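Local structure of protein-tyrosine-phosphatase (Vibrio vulnificus, 7DHF) at residues Glu23-Lys28 against Glu140-Trp145; Ile57-Glu62 against His133-Ile138. The protein probably removes phosphate from phosphotyrosine residues of proteins, as a low-molecular-weight protein tyrosine phosphatase encoded by the wzb gene. The protein carries 1 engineered substitution. One frame throughout, in Å; residues are numbered along the deposited sequence.

Contact 1 (Glu23-Lys28 against Glu140-Trp145)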
loop_
_atom_site.group_PDB
_atom_site.type_symbol
_atom_site.label_atom_id
_atom_site.label_comp_id
_atom_site.label_asym_id
_atom_site.label_seq_id
_atom_site.Cartn_x
_atom_site.Cartn_y
_atom_site.Cartn_z
ATOM N N GLU A 23 3.093 -1.120 2.914
ATOM C CA GLU A 23 4.147 -0.200 3.333
ATOM C C GLU A 23 5.126 -0.882 4.279
ATOM O O GLU A 23 6.343 -0.841 4.074
ATOM C CB GLU A 23 3.532 1.025 4.018
ATOM C CG GLU A 23 4.557 1.976 4.653
ATOM C CD GLU A 23 3.943 2.939 5.648
ATOM O OE1 GLU A 23 2.827 3.435 5.394
ATOM O OE2 GLU A 23 4.580 3.197 6.694
ATOM N N ARG A 24 4.606 -1.496 5.341
ATOM C CA ARG A 24 5.471 -2.014 6.394
ATOM C C ARG A 24 6.145 -3.319 5.986
ATOM O O ARG A 24 7.299 -3.559 6.353
ATOM C CB ARG A 24 4.679 -2.173 7.691
ATOM C CG ARG A 24 4.068 -0.873 8.206
ATOM C CD ARG A 24 5.125 0.161 8.581
ATOM N NE ARG A 24 4.521 1.405 9.059
ATOM C CZ ARG A 24 4.126 1.622 10.312
ATOM N NH1 ARG A 24 4.270 0.683 11.239
ATOM N NH2 ARG A 24 3.581 2.784 10.639
ATOM N N VAL A 25 5.453 -4.171 5.227
ATOM C CA VAL A 25 6.094 -5.374 4.700
ATOM C C VAL A 25 7.258 -4.992 3.798
ATOM O O VAL A 25 8.370 -5.516 3.931
ATOM C CB VAL A 25 5.069 -6.264 3.972
ATOM C CG1 VAL A 25 5.768 -7.412 3.243
ATOM C CG2 VAL A 25 4.045 -6.810 4.955
ATOM N N LEU A 26 7.022 -4.059 2.871
ATOM C CA LEU A 26 8.080 -3.638 1.963
ATOM C C LEU A 26 9.201 -2.928 2.714
ATOM O O LEU A 26 10.382 -3.110 2.396
ATOM C CB LEU A 26 7.493 -2.740 0.876
ATOM C CG LEU A 26 8.325 -2.544 -0.391
ATOM C CD1 LEU A 26 8.559 -3.865 -1.115
ATOM C CD2 LEU A 26 7.641 -1.551 -1.318
ATOM N N GLN A 27 8.854 -2.115 3.714
ATOM C CA GLN A 27 9.878 -1.401 4.466
ATOM C C GLN A 27 10.816 -2.377 5.165
ATOM O O GLN A 27 12.029 -2.149 5.227
ATOM C CB GLN A 27 9.225 -0.461 5.479
ATOM C CG GLN A 27 10.206 0.423 6.235
ATOM C CD GLN A 27 10.925 1.397 5.322
ATOM O OE1 GLN A 27 10.464 2.519 5.110
ATOM N NE2 GLN A 27 12.061 0.974 4.779
ATOM N N LYS A 28 10.269 -3.470 5.700
ATOM C CA LYS A 28 11.103 -4.470 6.360
ATOM C C LYS A 28 12.036 -5.149 5.365
ATOM O O LYS A 28 13.190 -5.450 5.691
ATOM C CB LYS A 28 10.217 -5.496 7.062
ATOM C CG LYS A 28 10.981 -6.537 7.856
ATOM C CD LYS A 28 10.023 -7.497 8.540
ATOM C CE LYS A 28 10.753 -8.657 9.188
ATOM N NZ LYS A 28 9.802 -9.702 9.660
ATOM N N GLU A 140 3.885 -12.123 -0.747
ATOM C CA GLU A 140 4.460 -12.672 -1.972
ATOM C C GLU A 140 4.836 -11.565 -2.948
ATOM O O GLU A 140 5.916 -11.595 -3.554
ATOM C CB GLU A 140 3.454 -13.614 -2.632
ATOM C CG GLU A 140 3.165 -14.884 -1.850
ATOM C CD GLU A 140 2.182 -15.792 -2.568
ATOM O OE1 GLU A 140 2.132 -15.746 -3.816
ATOM O OE2 GLU A 140 1.460 -16.551 -1.885
ATOM N N ALA A 141 3.949 -10.584 -3.122
ATOM C CA ALA A 141 4.199 -9.503 -4.068
ATOM C C ALA A 141 5.377 -8.642 -3.630
ATOM O O ALA A 141 6.200 -8.234 -4.459
ATOM C CB ALA A 141 2.938 -8.651 -4.202
ATOM N N ALA A 142 5.472 -8.355 -2.330
ATOM C CA ALA A 142 6.542 -7.504 -1.822
ATOM C C ALA A 142 7.897 -8.191 -1.922
ATOM O O ALA A 142 8.901 -7.547 -2.245
ATOM C CB ALA A 142 6.248 -7.114 -0.375
ATOM N N GLN A 143 7.950 -9.494 -1.628
ATOM C CA GLN A 143 9.198 -10.234 -1.776
ATOM C C GLN A 143 9.762 -10.075 -3.177
ATOM O O GLN A 143 10.973 -9.905 -3.356
ATOM C CB GLN A 143 8.971 -11.718 -1.490
ATOM C CG GLN A 143 8.729 -12.064 -0.041
ATOM C CD GLN A 143 8.460 -13.541 0.142
ATOM O OE1 GLN A 143 9.010 -14.376 -0.579
ATOM N NE2 GLN A 143 7.611 -13.875 1.106
ATOM N N ALA A 144 8.894 -10.137 -4.187
ATOM C CA ALA A 144 9.352 -10.028 -5.565
ATOM C C ALA A 144 9.846 -8.619 -5.873
ATOM O O ALA A 144 10.886 -8.451 -6.520
ATOM C CB ALA A 144 8.226 -10.430 -6.515
ATOM N N TRP A 145 9.121 -7.596 -5.416
ATOM C CA TRP A 145 9.570 -6.223 -5.630
ATOM C C TRP A 145 10.915 -5.973 -4.961
ATOM O O TRP A 145 11.770 -5.270 -5.511
ATOM C CB TRP A 145 8.532 -5.236 -5.092
ATOM C CG TRP A 145 7.483 -4.864 -6.086
ATOM C CD1 TRP A 145 6.148 -5.141 -6.016
ATOM C CD2 TRP A 145 7.679 -4.144 -7.308
ATOM N NE1 TRP A 145 5.502 -4.637 -7.119
ATOM C CE2 TRP A 145 6.420 -4.020 -7.928
ATOM C CE3 TRP A 145 8.799 -3.593 -7.939
ATOM C CZ2 TRP A 145 6.249 -3.370 -9.146
ATOM C CZ3 TRP A 145 8.627 -2.947 -9.149
ATOM C CH2 TRP A 145 7.363 -2.841 -9.740
#
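With chi1 of Val25 at 172°, CG1 stands opposite the backbone N and meets the methyl of Ala142, CG1 to CB 3.7 Å; beta-branched valine offers this methyl close to its backbone. Leu26 starts off less squarely towards the partner helix, but its CG is anti to the backbone N (chi1 -162°), which directs the branch, and chi2 then turns CD1 to the same methyl, 4.1 Å from Ala142 CB. Leucine is long enough to reach across from there: CD1 also lies 3.9 Å from Ala142 O and 4.2 Å from Trp145 CB. Leu26 has two conformers, so its contacts, belonging to one, are less certain than that of Val25. No hydrogen bond crosses the contact; side chain meets side chain through carbon alone. Ala142 suits its place because a lone methyl lets the backbones come close, Leu26 CA to Ala142 CA 5.6 Å. The segment axes cross at -37°. In the low-molecular-weight phosphatase fold, helix 18-29 follows the phosphate-binding loop and shares a side of the parallel sheet with helix 128-146; Leu26 and Trp145 both touch Leu87 on strand 85-88. Trp145 lends its CB, while its indole leads away to hydrogen-bond Leu110 O through NE1. Elsewhere on helix 18-29, Arg24 NE donates to Glu23 OE2 (3.0 Å) within a salt bridge, the oxygen in the guanidinium plane, the nitrogen above the carboxylate plane.

Contact 2 (Ile57-Glu62 against His133-Ile138)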
loop_
_atom_site.group_PDB
_atom_site.type_symbol
_atom_site.label_atom_id
_atom_site.label_comp_id
_atom_site.label_asym_id
_atom_site.label_seq_id
_atom_site.Cartn_x
_atom_site.Cartn_y
_atom_site.Cartn_z
ATOM N N ILE A 57 -3.281 -5.099 11.680
ATOM C CA ILE A 57 -2.142 -5.047 12.591
ATOM C C ILE A 57 -1.856 -6.430 13.159
ATOM O O ILE A 57 -0.700 -6.867 13.223
ATOM C CB ILE A 57 -2.394 -4.015 13.709
ATOM C CG1 ILE A 57 -2.581 -2.614 13.117
ATOM C CG2 ILE A 57 -1.244 -4.029 14.717
ATOM C CD1 ILE A 57 -2.929 -1.540 14.142
ATOM N N GLU A 58 -2.904 -7.141 13.577
ATOM C CA GLU A 58 -2.724 -8.437 14.223
ATOM C C GLU A 58 -2.106 -9.446 13.261
ATOM O O GLU A 58 -1.151 -10.149 13.610
ATOM C CB GLU A 58 -4.074 -8.934 14.739
ATOM C CG GLU A 58 -4.053 -10.295 15.413
ATOM C CD GLU A 58 -3.691 -10.196 16.884
ATOM O OE1 GLU A 58 -2.832 -9.358 17.233
ATOM O OE2 GLU A 58 -4.277 -10.942 17.694
ATOM N N VAL A 59 -2.652 -9.544 12.046
ATOM C CA VAL A 59 -2.130 -10.501 11.073
ATOM C C VAL A 59 -0.671 -10.199 10.757
ATOM O O VAL A 59 0.162 -11.108 10.668
ATOM C CB VAL A 59 -3.011 -10.519 9.808
ATOM C CG1 VAL A 59 -2.349 -11.309 8.689
ATOM C CG2 VAL A 59 -4.378 -11.109 10.127
ATOM N N ALA A 60 -0.338 -8.920 10.573
ATOM C CA ALA A 60 1.052 -8.560 10.312
ATOM C C ALA A 60 1.934 -8.895 11.507
ATOM O O ALA A 60 3.050 -9.403 11.344
ATOM C CB ALA A 60 1.150 -7.075 9.967
ATOM N N LYS A 61 1.442 -8.633 12.721
ATOM C CA LYS A 61 2.224 -8.915 13.921
ATOM C C LYS A 61 2.544 -10.401 14.031
ATOM O O LYS A 61 3.639 -10.777 14.468
ATOM C CB LYS A 61 1.462 -8.428 15.154
ATOM C CG LYS A 61 2.208 -8.596 16.466
ATOM C CD LYS A 61 1.400 -8.021 17.618
ATOM C CE LYS A 61 2.112 -8.188 18.950
ATOM N NZ LYS A 61 1.329 -7.596 20.070
ATOM N N GLU A 62 1.602 -11.261 13.641
ATOM C CA GLU A 62 1.850 -12.698 13.648
ATOM C C GLU A 62 2.952 -13.091 12.675
ATOM O O GLU A 62 3.468 -14.210 12.758
ATOM C CB GLU A 62 0.561 -13.444 13.306
ATOM C CG GLU A 62 -0.518 -13.301 14.368
ATOM C CD GLU A 62 -1.843 -13.904 13.947
ATOM O OE1 GLU A 62 -1.948 -14.371 12.795
ATOM O OE2 GLU A 62 -2.781 -13.906 14.772
ATOM N N HIS A 133 -5.628 -13.640 3.719
ATOM C CA HIS A 133 -5.468 -13.723 2.270
ATOM C C HIS A 133 -4.767 -12.484 1.729
ATOM O O HIS A 133 -3.845 -12.581 0.911
ATOM C CB HIS A 133 -6.837 -13.898 1.611
ATOM C CG HIS A 133 -6.796 -13.873 0.114
ATOM N ND1 HIS A 133 -6.192 -14.863 -0.632
ATOM C CD2 HIS A 133 -7.290 -12.981 -0.777
ATOM C CE1 HIS A 133 -6.314 -14.580 -1.916
ATOM N NE2 HIS A 133 -6.977 -13.443 -2.031
ATOM N N ALA A 134 -5.197 -11.301 2.176
ATOM C CA ALA A 134 -4.556 -10.070 1.729
ATOM C C ALA A 134 -3.087 -10.046 2.123
ATOM O O ALA A 134 -2.226 -9.692 1.310
ATOM C CB ALA A 134 -5.288 -8.857 2.303
ATOM N N TYR A 135 -2.778 -10.432 3.366
ATOM C CA TYR A 135 -1.385 -10.432 3.796
ATOM C C TYR A 135 -0.552 -11.384 2.949
ATOM O O TYR A 135 0.579 -11.059 2.569
ATOM C CB TYR A 135 -1.260 -10.791 5.279
ATOM C CG TYR A 135 0.153 -10.580 5.766
ATOM C CD1 TYR A 135 0.535 -9.372 6.326
ATOM C CD2 TYR A 135 1.119 -11.567 5.610
ATOM C CE1 TYR A 135 1.830 -9.155 6.741
ATOM C CE2 TYR A 135 2.422 -11.358 6.021
ATOM C CZ TYR A 135 2.771 -10.150 6.587
ATOM O OH TYR A 135 4.063 -9.925 7.000
ATOM N N GLN A 136 -1.094 -12.564 2.645
ATOM C CA GLN A 136 -0.357 -13.530 1.837
ATOM C C GLN A 136 0.027 -12.938 0.487
ATOM O O GLN A 136 1.185 -13.026 0.063
ATOM C CB GLN A 136 -1.197 -14.793 1.645
ATOM C CG GLN A 136 -0.500 -15.882 0.844
ATOM C CD GLN A 136 0.691 -16.467 1.574
ATOM O OE1 GLN A 136 0.703 -16.537 2.803
ATOM N NE2 GLN A 136 1.697 -16.892 0.822
ATOM N N LEU A 137 -0.942 -12.343 -0.214
ATOM C CA LEU A 137 -0.648 -11.747 -1.513
ATOM C C LEU A 137 0.332 -10.592 -1.376
ATOM O O LEU A 137 1.258 -10.456 -2.183
ATOM C CB LEU A 137 -1.937 -11.281 -2.188
ATOM C CG LEU A 137 -2.937 -12.373 -2.577
ATOM C CD1 LEU A 137 -4.196 -11.750 -3.158
ATOM C CD2 LEU A 137 -2.332 -13.365 -3.561
ATOM N N ILE A 138 0.139 -9.740 -0.368
ATOM C CA ILE A 138 1.049 -8.616 -0.162
ATOM C C ILE A 138 2.460 -9.121 0.098
ATOM O O ILE A 138 3.436 -8.594 -0.450
ATOM C CB ILE A 138 0.528 -7.717 0.976
ATOM C CG1 ILE A 138 -0.745 -6.996 0.528
ATOM C CG2 ILE A 138 1.594 -6.718 1.418
ATOM C CD1 ILE A 138 -1.481 -6.279 1.642
#
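The phenol ring of Tyr135 is the flat group that reaches across to helix 54-61, and both Val59 and Ala60 meet it obliquely. Ala60 lies by the ring carbon CE1, which is 3.7 Å from Ala60 CA and 3.9 Å from Ala60 CB; a residue this small lets the ring come right up to the backbone of helix 54-61. Val59 takes the root of the tyrosine instead: its CG1 is 3.6 Å from Tyr135 CB and 3.9 Å from Tyr135 CG. Valine and tyrosine run alongside one another, pointing opposite ways, the branched valine filling in beside the base of the ring. Tyr135 reaches this far because its CG is anti to the backbone N (chi1 -171°), which sends the ring outward from its helix. All three residues are buried and no hydrogen bond joins the segments. In the low-molecular-weight phosphatase fold this packing joins helix 54-61 to helix 128-146, with the Tyr135 side chain about 9 Å from that of Arg18, probably an active-site residue. Tyr135, from helix 128-146, packs between helices 54-61 and 18-29, where Thr21 and Val25 touch its side chain, with Asn63 and Val65 of the loop after helix 54-61 beside it.

Overall arrangement
From the N terminus the chain runs through strand 7-12 into helix 18-29, which holds the first half of contact 1, then strand 34-39 and helix 54-61, where contact 2 begins. After strands 85-88 and 108-110, helix 128-146 supplies the second half of both. Its earlier turns, 133-138, close the loop of contact 2; its later turns, 140-145, close the longer loop of contact 1, within which contact 2 lies entirely. Helix 128-146 is therefore shared, tying helix 54-61 and helix 18-29 together. The contacts meet directly where Val25 CG2 packs on Tyr135 CE1 at 3.7 Å, and their centres are about 11 Å apart.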